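Local coordinates for protein endonuclease 8-like L720 (Acanthamoeba polyphaga mimivirus, PDB 4MB7) that belongs to the endonuclease VIII-like (Fpg/Nei) family, with a beta-rich N-terminal domain, an H2TH domain and a bound zinc ion, at residues A3-R7 / L141-R145; T16-I21 / D38-W44; Q186-D191 / I238-R243. One frame throughout, in Å; residues are numbered along the deposited sequence.

How the contacts relate
The three contacts run along the length of the two-domain chain. Contact 1 (3-7 with 141-145) lies nearest the middle, its centre about 8 Å from the centre of the chain. Contact 2 (16-21 with 38-44) is nested in sequence inside the loop that contact 1 closes and sits in the beta-rich N-terminal part, its centre about 22 Å from that of contact 1. Contact 3 (186-191 with 238-243) follows later, about 19 Å from contact 1 and about 39 Å from contact 2 between centres, on the zinc side. Strand 40-47 carries one segment of contact 2 and touches contact 1; helix 205-230 packs on contacts 1 and 3. Contact 1 therefore lies between the beta-rich and helical parts.

Contact 1. Residues A3-R7 / L141-R145; sequences APRIR and LSNNR. With SO4 (sulfate ion), chain C.
A3 meets S142 through its methyl group, A3 CB lying 3.8 Å from S142 OG, and P4, the N-cap of helix 5-13 after a cis peptide bond, adds a looser touch of its ring CB on S142 CB. R5 leaves the other segment and, bent at chi2 and chi3, turns the edge of its guanidinium to the sulfate: R5 NH1 bonds O4 and NH2 bonds O3, each at 3.2 Å. K12 and R229 also bond the sulfate, which is probably from the crystallisation liquor. R7 CG stands anti to the backbone N (chi1 169°) and the chain runs extended to NE, carrying R7 NH1 to 3.0 Å from S142 O, a straight bond (167°) with the carbonyl oxygen in the guanidinium plane. N144 crosses the arginine at about a right angle; its OD1 takes a weak bond from the same NH1, while ND2 lies over one guanidinium face. A water accepts from R7 N and donates to S142 OG, which is also bonded to D140. With NE in a salt bridge to E11 and Y223 in cation-pi contact, R7 has its rotation fixed, and its charge probably polarises the S142 carbonyl; this bond ties helix 5-13 to the 141-145 loop.

Contact 2. Residues T16-I21 / D38-W44; sequences TKNHRI and DYIIRKW
R20 and I40 form a single beta bridge, their CA atoms 4.5 Å apart, and backbone bonds extend it to either side. I41 N gives to H19 O, I21 N to Y39 O at 2.9 Å and almost straight (174°), and D38 N to I21 O. N18 N reaches I41 O from the type II turn T16-H19. Among side chains, W44 NE1 donates to T16 OG1 at 2.9 Å, 27° out of the indole plane; the hydroxyl is also bonded to I13 O. R20, bent at chi3, and D38 lie side by side in a salt bridge, R20 NH1 to D38 OD1 2.9 Å, their planes 54° apart. The aliphatic part of K17 lies on R42 O, and the positive ends K17 NZ and R42 NH1 come to 4.2 Å. The I41 CD1 methyl is in van der Waals contact with T16 O (3.6 Å); apolar pairs are I40 CD1 on R20 CB (3.6 Å) and I21 CD1 to Y39 CB (4.3 Å). I41 and I21 pack on L93 of strand 89-93 and W44 on Y10 and I13 of helix 5-13; the pairing brings the start of edge strand 21-25 of one sheet beside edge strand 40-47 of the other.

Contact 3. Residues Q186-D191 / I238-R243; sequences QEALYD and ILRIYR
E187 reaches from helix 182-191 into the loop 238-243 and gathers three successive backbone N-H groups with one carboxylate. From CB the chain turns with CG beside its own backbone N (chi1 -76°) and bends at chi2 (-70°); E187 CG passes 4.1 Å from L239 CD2, the two side chains crossing at about a right angle. E187 OE1 accepts from R240 N at 3.0 Å on its syn side and takes a water that also bonds I238 O. E187 OE2 accepts from I241 N, also syn, and from Y242 N, the latter at 2.7 Å and nearly along the C-O axis. Gripped at both oxygens, the carboxylate is held in a fixed rotation and would probably be stabilised as an anion. The helix is part of the H2TH domain, and the loop leads from helix 205-230 toward the zinc finger, whose ion is bound by C247, H251, C268 and C271; the Y190 side chain approaches the zinc to about 4 Å and touches C271. I241 CD1 lies over one face of the Y190 ring, toward its rim. R240 crosses that tyrosine at about a right angle, and R240 NH1 forms a salt bridge to D191 OD1 at 2.7 Å, meeting the oxygen from above the carboxylate plane; D191 OD2 is paired with K217. Q186 OE1 approaches the Y242 ring edge at CD1, while its NE2 bonds N182 O.

Contact 1. Residues A3-R7 / L141-R145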
loop_
_atom_site.group_PDB
_atom_site.type_symbol
_atom_site.label_atom_id
_atom_site.label_comp_id
_atom_site.label_asym_id
_atom_site.label_seq_id
_atom_site.Cartn_x
_atom_site.Cartn_y
_atom_site.Cartn_z
ATOM N N ALA A 3 -2.880 -1.729 -3.067
ATOM C CA ALA A 3 -4.281 -1.780 -2.660
ATOM C C ALA A 3 -5.039 -2.798 -3.515
ATOM O O ALA A 3 -4.742 -2.954 -4.698
ATOM C CB ALA A 3 -4.914 -0.400 -2.775
ATOM N N PRO A 4 -6.017 -3.499 -2.920
ATOM C CA PRO A 4 -6.452 -3.387 -1.526
ATOM C C PRO A 4 -5.821 -4.447 -0.621
ATOM O O PRO A 4 -6.395 -4.760 0.419
ATOM C CB PRO A 4 -7.952 -3.648 -1.635
ATOM C CG PRO A 4 -8.039 -4.683 -2.723
ATOM C CD PRO A 4 -6.910 -4.381 -3.693
ATOM N N ARG A 5 -4.669 -4.986 -1.010
ATOM C CA ARG A 5 -4.008 -6.027 -0.222
ATOM C C ARG A 5 -3.553 -5.520 1.149
ATOM O O ARG A 5 -3.524 -6.277 2.120
ATOM C CB ARG A 5 -2.828 -6.622 -0.996
ATOM C CG ARG A 5 -2.080 -7.732 -0.266
ATOM C CD ARG A 5 -3.012 -8.850 0.183
ATOM N NE ARG A 5 -3.843 -9.354 -0.907
ATOM C CZ ARG A 5 -4.594 -10.448 -0.831
ATOM N NH1 ARG A 5 -4.614 -11.165 0.286
ATOM N NH2 ARG A 5 -5.319 -10.831 -1.872
ATOM N N ILE A 6 -3.204 -4.240 1.227
ATOM C CA ILE A 6 -2.809 -3.646 2.501
ATOM C C ILE A 6 -3.994 -3.616 3.467
ATOM O O ILE A 6 -3.865 -3.995 4.633
ATOM C CB ILE A 6 -2.229 -2.225 2.325
ATOM C CG1 ILE A 6 -0.912 -2.275 1.549
ATOM C CG2 ILE A 6 -1.997 -1.572 3.673
ATOM C CD1 ILE A 6 -1.058 -1.989 0.079
ATOM N N ARG A 7 -5.148 -3.174 2.973
ATOM C CA ARG A 7 -6.374 -3.177 3.765
ATOM C C ARG A 7 -6.737 -4.587 4.214
ATOM O O ARG A 7 -7.106 -4.810 5.370
ATOM C CB ARG A 7 -7.539 -2.579 2.972
ATOM C CG ARG A 7 -8.893 -2.805 3.631
ATOM C CD ARG A 7 -10.012 -2.109 2.878
ATOM N NE ARG A 7 -11.325 -2.584 3.302
ATOM C CZ ARG A 7 -12.435 -1.853 3.260
ATOM N NH1 ARG A 7 -12.394 -0.603 2.822
ATOM N NH2 ARG A 7 -13.586 -2.374 3.664
ATOM N N LEU A 141 -7.535 5.283 -1.682
ATOM C CA LEU A 141 -8.758 4.863 -2.364
ATOM C C LEU A 141 -9.402 3.608 -1.772
ATOM O O LEU A 141 -10.597 3.381 -1.950
ATOM C CB LEU A 141 -8.487 4.653 -3.855
ATOM C CG LEU A 141 -8.171 5.917 -4.659
ATOM C CD1 LEU A 141 -7.604 5.555 -6.018
ATOM C CD2 LEU A 141 -9.417 6.769 -4.816
ATOM N N SER A 142 -8.615 2.797 -1.071
ATOM C CA SER A 142 -9.133 1.563 -0.487
ATOM C C SER A 142 -9.475 1.711 0.994
ATOM O O SER A 142 -10.037 0.800 1.598
ATOM C CB SER A 142 -8.130 0.423 -0.666
ATOM O OG SER A 142 -7.027 0.579 0.209
ATOM N N ASN A 143 -9.131 2.854 1.577
ATOM C CA ASN A 143 -9.316 3.065 3.009
ATOM C C ASN A 143 -10.725 3.550 3.341
ATOM O O ASN A 143 -11.287 4.376 2.629
ATOM C CB ASN A 143 -8.286 4.069 3.530
ATOM C CG ASN A 143 -8.115 4.006 5.033
ATOM O OD1 ASN A 143 -9.000 4.404 5.789
ATOM N ND2 ASN A 143 -6.961 3.516 5.477
ATOM N N ASN A 144 -11.291 3.036 4.428
ATOM C CA ASN A 144 -12.624 3.448 4.860
ATOM C C ASN A 144 -12.697 4.914 5.290
ATOM O O ASN A 144 -13.781 5.472 5.432
ATOM C CB ASN A 144 -13.136 2.539 5.980
ATOM C CG ASN A 144 -13.633 1.203 5.464
ATOM O OD1 ASN A 144 -14.276 1.130 4.417
ATOM N ND2 ASN A 144 -13.335 0.137 6.198
ATOM N N ARG A 145 -11.541 5.535 5.497
ATOM C CA ARG A 145 -11.505 6.950 5.845
ATOM C C ARG A 145 -11.330 7.836 4.613
ATOM O O ARG A 145 -11.131 9.045 4.737
ATOM C CB ARG A 145 -10.405 7.236 6.870
ATOM C CG ARG A 145 -10.721 6.732 8.269
ATOM C CD ARG A 145 -9.792 7.348 9.302
HETATM S S SO4 C . -6.422 -14.671 -0.265
HETATM O O1 SO4 C . -7.695 -15.412 -0.183
HETATM O O2 SO4 C . -5.324 -15.650 -0.344
HETATM O O3 SO4 C . -6.435 -13.853 -1.494
HETATM O O4 SO4 C . -6.249 -13.840 0.936
HETATM O O HOH W 1 -5.105 -1.272 0.607
#

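Contact 2. Residues T16-I21 / D38-W44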
loop_
_atom_site.group_PDB
_atom_site.type_symbol
_atom_site.label_atom_id
_atom_site.label_comp_id
_atom_site.label_asym_id
_atom_site.label_seq_id
_atom_site.Cartn_x
_atom_site.Cartn_y
_atom_site.Cartn_z
ATOM N N THR A 16 -5.700 -8.337 16.938
ATOM C CA THR A 16 -4.646 -8.602 17.911
ATOM C C THR A 16 -4.507 -7.416 18.864
ATOM O O THR A 16 -3.723 -7.453 19.810
ATOM C CB THR A 16 -3.293 -8.879 17.230
ATOM O OG1 THR A 16 -2.987 -7.822 16.312
ATOM C CG2 THR A 16 -3.333 -10.204 16.480
ATOM N N LYS A 17 -5.277 -6.367 18.589
ATOM C CA LYS A 17 -5.347 -5.183 19.436
ATOM C C LYS A 17 -5.633 -5.551 20.894
ATOM O O LYS A 17 -6.391 -6.480 21.165
ATOM C CB LYS A 17 -6.428 -4.241 18.902
ATOM C CG LYS A 17 -6.727 -3.037 19.779
ATOM C CD LYS A 17 -7.933 -2.274 19.259
ATOM C CE LYS A 17 -8.320 -1.152 20.208
ATOM N NZ LYS A 17 -9.495 -0.384 19.712
ATOM N N ASN A 18 -4.996 -4.821 21.813
ATOM C CA ASN A 18 -5.153 -4.990 23.263
ATOM C C ASN A 18 -4.463 -6.215 23.865
ATOM O O ASN A 18 -4.611 -6.492 25.055
ATOM C CB ASN A 18 -6.627 -4.933 23.689
ATOM C CG ASN A 18 -7.276 -3.608 23.354
ATOM O OD1 ASN A 18 -6.644 -2.555 23.440
ATOM N ND2 ASN A 18 -8.544 -3.651 22.964
ATOM N N HIS A 19 -3.703 -6.941 23.053
ATOM C CA HIS A 19 -2.969 -8.101 23.554
ATOM C C HIS A 19 -1.501 -7.785 23.832
ATOM O O HIS A 19 -0.916 -6.893 23.217
ATOM C CB HIS A 19 -3.105 -9.290 22.599
ATOM C CG HIS A 19 -4.472 -9.898 22.594
ATOM N ND1 HIS A 19 -4.896 -10.781 23.565
ATOM C CD2 HIS A 19 -5.518 -9.740 21.748
ATOM C CE1 HIS A 19 -6.140 -11.146 23.312
ATOM N NE2 HIS A 19 -6.540 -10.528 22.215
ATOM N N ARG A 20 -0.919 -8.526 24.768
ATOM C CA ARG A 20 0.437 -8.269 25.238
ATOM C C ARG A 20 1.465 -9.112 24.497
ATOM O O ARG A 20 1.234 -10.287 24.218
ATOM C CB ARG A 20 0.524 -8.548 26.742
ATOM C CG ARG A 20 1.896 -8.308 27.350
ATOM C CD ARG A 20 1.866 -8.500 28.860
ATOM N NE ARG A 20 1.240 -9.766 29.233
ATOM C CZ ARG A 20 1.884 -10.926 29.306
ATOM N NH1 ARG A 20 3.179 -10.989 29.031
ATOM N NH2 ARG A 20 1.230 -12.026 29.653
ATOM N N ILE A 21 2.607 -8.506 24.183
ATOM C CA ILE A 21 3.708 -9.235 23.570
ATOM C C ILE A 21 4.442 -10.073 24.611
ATOM O O ILE A 21 5.031 -9.539 25.550
ATOM C CB ILE A 21 4.705 -8.285 22.885
ATOM C CG1 ILE A 21 4.033 -7.572 21.709
ATOM C CG2 ILE A 21 5.933 -9.054 22.417
ATOM C CD1 ILE A 21 4.887 -6.493 21.074
ATOM N N ASP A 38 6.468 -7.420 26.652
ATOM C CA ASP A 38 5.375 -6.975 27.523
ATOM C C ASP A 38 4.722 -5.655 27.110
ATOM O O ASP A 38 3.909 -5.101 27.849
ATOM C CB ASP A 38 5.813 -6.927 28.993
ATOM C CG ASP A 38 6.147 -8.298 29.542
ATOM O OD1 ASP A 38 5.494 -9.281 29.125
ATOM O OD2 ASP A 38 7.062 -8.396 30.385
ATOM N N TYR A 39 5.073 -5.157 25.930
ATOM C CA TYR A 39 4.355 -4.026 25.358
ATOM C C TYR A 39 2.959 -4.472 24.932
ATOM O O TYR A 39 2.729 -5.653 24.675
ATOM C CB TYR A 39 5.114 -3.445 24.164
ATOM C CG TYR A 39 5.994 -2.264 24.512
ATOM C CD1 TYR A 39 7.211 -2.442 25.157
ATOM C CD2 TYR A 39 5.607 -0.970 24.190
ATOM C CE1 TYR A 39 8.018 -1.363 25.475
ATOM C CE2 TYR A 39 6.405 0.114 24.501
ATOM C CZ TYR A 39 7.610 -0.088 25.145
ATOM O OH TYR A 39 8.409 0.988 25.458
ATOM N N ILE A 40 2.033 -3.521 24.865
ATOM C CA ILE A 40 0.654 -3.807 24.495
ATOM C C ILE A 40 0.341 -3.243 23.113
ATOM O O ILE A 40 0.689 -2.102 22.811
ATOM C CB ILE A 40 -0.331 -3.184 25.501
ATOM C CG1 ILE A 40 0.023 -3.598 26.931
ATOM C CG2 ILE A 40 -1.765 -3.573 25.165
ATOM C CD1 ILE A 40 -0.108 -5.073 27.181
ATOM N N ILE A 41 -0.309 -4.047 22.276
ATOM C CA ILE A 41 -0.788 -3.564 20.985
ATOM C C ILE A 41 -1.966 -2.624 21.204
ATOM O O ILE A 41 -3.059 -3.057 21.563
ATOM C CB ILE A 41 -1.215 -4.722 20.067
ATOM C CG1 ILE A 41 -0.012 -5.607 19.731
ATOM C CG2 ILE A 41 -1.855 -4.187 18.793
ATOM C CD1 ILE A 41 -0.329 -6.732 18.767
ATOM N N ARG A 42 -1.734 -1.334 20.995
ATOM C CA ARG A 42 -2.764 -0.331 21.224
ATOM C C ARG A 42 -3.666 -0.136 20.010
ATOM O O ARG A 42 -4.885 -0.040 20.147
ATOM C CB ARG A 42 -2.127 1.003 21.629
ATOM C CG ARG A 42 -3.117 2.153 21.786
ATOM C CD ARG A 42 -4.185 1.837 22.827
ATOM N NE ARG A 42 -5.158 2.920 22.952
ATOM C CZ ARG A 42 -6.260 3.027 22.218
ATOM N NH1 ARG A 42 -6.539 2.115 21.298
ATOM N NH2 ARG A 42 -7.086 4.047 22.404
ATOM N N LYS A 43 -3.067 -0.086 18.822
ATOM C CA LYS A 43 -3.821 0.228 17.613
ATOM C C LYS A 43 -3.088 -0.167 16.329
ATOM O O LYS A 43 -1.866 -0.057 16.240
ATOM C CB LYS A 43 -4.147 1.727 17.580
ATOM C CG LYS A 43 -5.080 2.151 16.458
ATOM N N TRP A 44 -3.850 -0.640 15.346
ATOM C CA TRP A 44 -3.354 -0.823 13.989
ATOM C C TRP A 44 -4.022 0.207 13.087
ATOM O O TRP A 44 -5.182 0.558 13.291
ATOM C CB TRP A 44 -3.722 -2.207 13.445
ATOM C CG TRP A 44 -3.066 -3.381 14.098
ATOM C CD1 TRP A 44 -3.532 -4.089 15.169
ATOM C CD2 TRP A 44 -1.849 -4.023 13.692
ATOM N NE1 TRP A 44 -2.671 -5.117 15.466
ATOM C CE2 TRP A 44 -1.631 -5.099 14.574
ATOM C CE3 TRP A 44 -0.918 -3.783 12.676
ATOM C CZ2 TRP A 44 -0.519 -5.936 14.470
ATOM C CZ3 TRP A 44 0.184 -4.613 12.576
ATOM C CH2 TRP A 44 0.373 -5.678 13.466
#

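Contact 3. Residues Q186-D191 / I238-R243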
loop_
_atom_site.group_PDB
_atom_site.type_symbol
_atom_site.label_atom_id
_atom_site.label_comp_id
_atom_site.label_asym_id
_atom_site.label_seq_id
_atom_site.Cartn_x
_atom_site.Cartn_y
_atom_site.Cartn_z
ATOM N N GLN A 186 -1.587 0.625 -14.652
ATOM C CA GLN A 186 -1.664 0.254 -16.064
ATOM C C GLN A 186 -3.023 -0.332 -16.449
ATOM O O GLN A 186 -3.474 -0.167 -17.584
ATOM C CB GLN A 186 -0.518 -0.682 -16.461
ATOM C CG GLN A 186 -0.482 -2.014 -15.737
ATOM C CD GLN A 186 0.839 -2.737 -15.938
ATOM O OE1 GLN A 186 0.963 -3.601 -16.805
ATOM N NE2 GLN A 186 1.837 -2.379 -15.138
ATOM N N GLU A 187 -3.676 -1.006 -15.507
ATOM C CA GLU A 187 -5.028 -1.503 -15.736
ATOM C C GLU A 187 -6.003 -0.337 -15.885
ATOM O O GLU A 187 -6.900 -0.366 -16.728
ATOM C CB GLU A 187 -5.476 -2.417 -14.595
ATOM C CG GLU A 187 -4.861 -3.808 -14.628
ATOM C CD GLU A 187 -5.381 -4.651 -15.777
ATOM O OE1 GLU A 187 -6.559 -4.485 -16.155
ATOM O OE2 GLU A 187 -4.608 -5.478 -16.303
ATOM N N ALA A 188 -5.816 0.692 -15.064
ATOM C CA ALA A 188 -6.670 1.873 -15.115
ATOM C C ALA A 188 -6.441 2.654 -16.403
ATOM O O ALA A 188 -7.388 3.140 -17.023
ATOM C CB ALA A 188 -6.422 2.758 -13.911
ATOM N N LEU A 189 -5.178 2.771 -16.800
ATOM C CA LEU A 189 -4.826 3.504 -18.010
ATOM C C LEU A 189 -5.412 2.854 -19.259
ATOM O O LEU A 189 -5.841 3.548 -20.182
ATOM C CB LEU A 189 -3.310 3.658 -18.133
ATOM C CG LEU A 189 -2.701 4.747 -17.247
ATOM C CD1 LEU A 189 -1.183 4.716 -17.307
ATOM C CD2 LEU A 189 -3.227 6.120 -17.643
ATOM N N TYR A 190 -5.440 1.524 -19.288
ATOM C CA TYR A 190 -6.064 0.824 -20.403
ATOM C C TYR A 190 -7.578 0.997 -20.383
ATOM O O TYR A 190 -8.206 1.170 -21.424
ATOM C CB TYR A 190 -5.722 -0.667 -20.407
ATOM C CG TYR A 190 -6.487 -1.407 -21.479
ATOM C CD1 TYR A 190 -6.122 -1.297 -22.814
ATOM C CD2 TYR A 190 -7.594 -2.186 -21.163
ATOM C CE1 TYR A 190 -6.824 -1.951 -23.803
ATOM C CE2 TYR A 190 -8.305 -2.847 -22.151
ATOM C CZ TYR A 190 -7.913 -2.724 -23.469
ATOM O OH TYR A 190 -8.607 -3.375 -24.462
ATOM N N ASP A 191 -8.152 0.939 -19.187
ATOM C CA ASP A 191 -9.593 1.075 -19.005
ATOM C C ASP A 191 -10.081 2.438 -19.501
ATOM O O ASP A 191 -11.219 2.574 -19.952
ATOM C CB ASP A 191 -9.947 0.889 -17.528
ATOM C CG ASP A 191 -11.426 0.644 -17.303
ATOM O OD1 ASP A 191 -12.098 0.139 -18.225
ATOM O OD2 ASP A 191 -11.912 0.944 -16.192
ATOM N N ILE A 238 -10.058 -10.621 -13.739
ATOM C CA ILE A 238 -10.425 -9.209 -13.831
ATOM C C ILE A 238 -9.347 -8.377 -14.521
ATOM O O ILE A 238 -9.601 -7.244 -14.930
ATOM C CB ILE A 238 -10.698 -8.590 -12.446
ATOM C CG1 ILE A 238 -9.417 -8.562 -11.612
ATOM C CG2 ILE A 238 -11.808 -9.338 -11.722
ATOM C CD1 ILE A 238 -9.240 -7.283 -10.837
ATOM N N LEU A 239 -8.146 -8.934 -14.642
ATOM C CA LEU A 239 -7.042 -8.232 -15.295
ATOM C C LEU A 239 -7.211 -8.252 -16.812
ATOM O O LEU A 239 -7.543 -9.285 -17.390
ATOM C CB LEU A 239 -5.700 -8.851 -14.903
ATOM C CG LEU A 239 -5.367 -8.850 -13.409
ATOM C CD1 LEU A 239 -3.995 -9.461 -13.165
ATOM C CD2 LEU A 239 -5.441 -7.440 -12.839
ATOM N N ARG A 240 -6.979 -7.109 -17.451
ATOM C CA ARG A 240 -7.238 -6.973 -18.881
ATOM C C ARG A 240 -5.993 -6.643 -19.702
ATOM O O ARG A 240 -5.956 -6.905 -20.904
ATOM C CB ARG A 240 -8.325 -5.919 -19.127
ATOM C CG ARG A 240 -9.701 -6.311 -18.606
ATOM C CD ARG A 240 -10.599 -5.094 -18.431
ATOM N NE ARG A 240 -10.889 -4.423 -19.694
ATOM C CZ ARG A 240 -11.416 -3.206 -19.786
ATOM N NH1 ARG A 240 -11.702 -2.520 -18.686
ATOM N NH2 ARG A 240 -11.651 -2.669 -20.976
ATOM N N ILE A 241 -4.978 -6.067 -19.065
ATOM C CA ILE A 241 -3.791 -5.639 -19.801
ATOM C C ILE A 241 -2.480 -6.049 -19.124
ATOM O O ILE A 241 -1.423 -6.044 -19.755
ATOM C CB ILE A 241 -3.794 -4.110 -20.044
ATOM C CG1 ILE A 241 -2.929 -3.749 -21.257
ATOM C CG2 ILE A 241 -3.342 -3.359 -18.799
ATOM C CD1 ILE A 241 -3.429 -4.340 -22.560
ATOM N N TYR A 242 -2.548 -6.412 -17.846
ATOM C CA TYR A 242 -1.337 -6.748 -17.099
ATOM C C TYR A 242 -0.670 -8.018 -17.622
ATOM O O TYR A 242 -1.254 -9.101 -17.573
ATOM C CB TYR A 242 -1.627 -6.880 -15.603
ATOM C CG TYR A 242 -0.387 -7.144 -14.777
ATOM C CD1 TYR A 242 0.608 -6.183 -14.659
ATOM C CD2 TYR A 242 -0.211 -8.352 -14.116
ATOM C CE1 TYR A 242 1.745 -6.417 -13.908
ATOM C CE2 TYR A 242 0.923 -8.597 -13.360
ATOM C CZ TYR A 242 1.897 -7.625 -13.262
ATOM O OH TYR A 242 3.027 -7.858 -12.512
ATOM N N ARG A 243 0.526 -7.854 -18.163
ATOM C CA ARG A 243 1.326 -8.961 -18.674
ATOM C C ARG A 243 0.603 -9.728 -19.766
ATOM O O ARG A 243 0.787 -10.918 -19.922
ATOM C CB ARG A 243 1.752 -9.886 -17.537
ATOM C CG ARG A 243 2.909 -9.311 -16.746
ATOM C CD ARG A 243 3.282 -10.145 -15.538
ATOM N NE ARG A 243 4.439 -9.569 -14.869
ATOM C CZ ARG A 243 5.061 -10.125 -13.838
ATOM N NH1 ARG A 243 4.633 -11.285 -13.350
ATOM N NH2 ARG A 243 6.111 -9.523 -13.301
HETATM O O HOH W 2 2.341 -5.777 -17.636
HETATM O O HOH W 3 -9.188 -4.701 -14.571
HETATM O O HOH W 4 -11.492 -3.286 -23.910
HETATM O O HOH W 5 -13.069 0.178 -20.681
#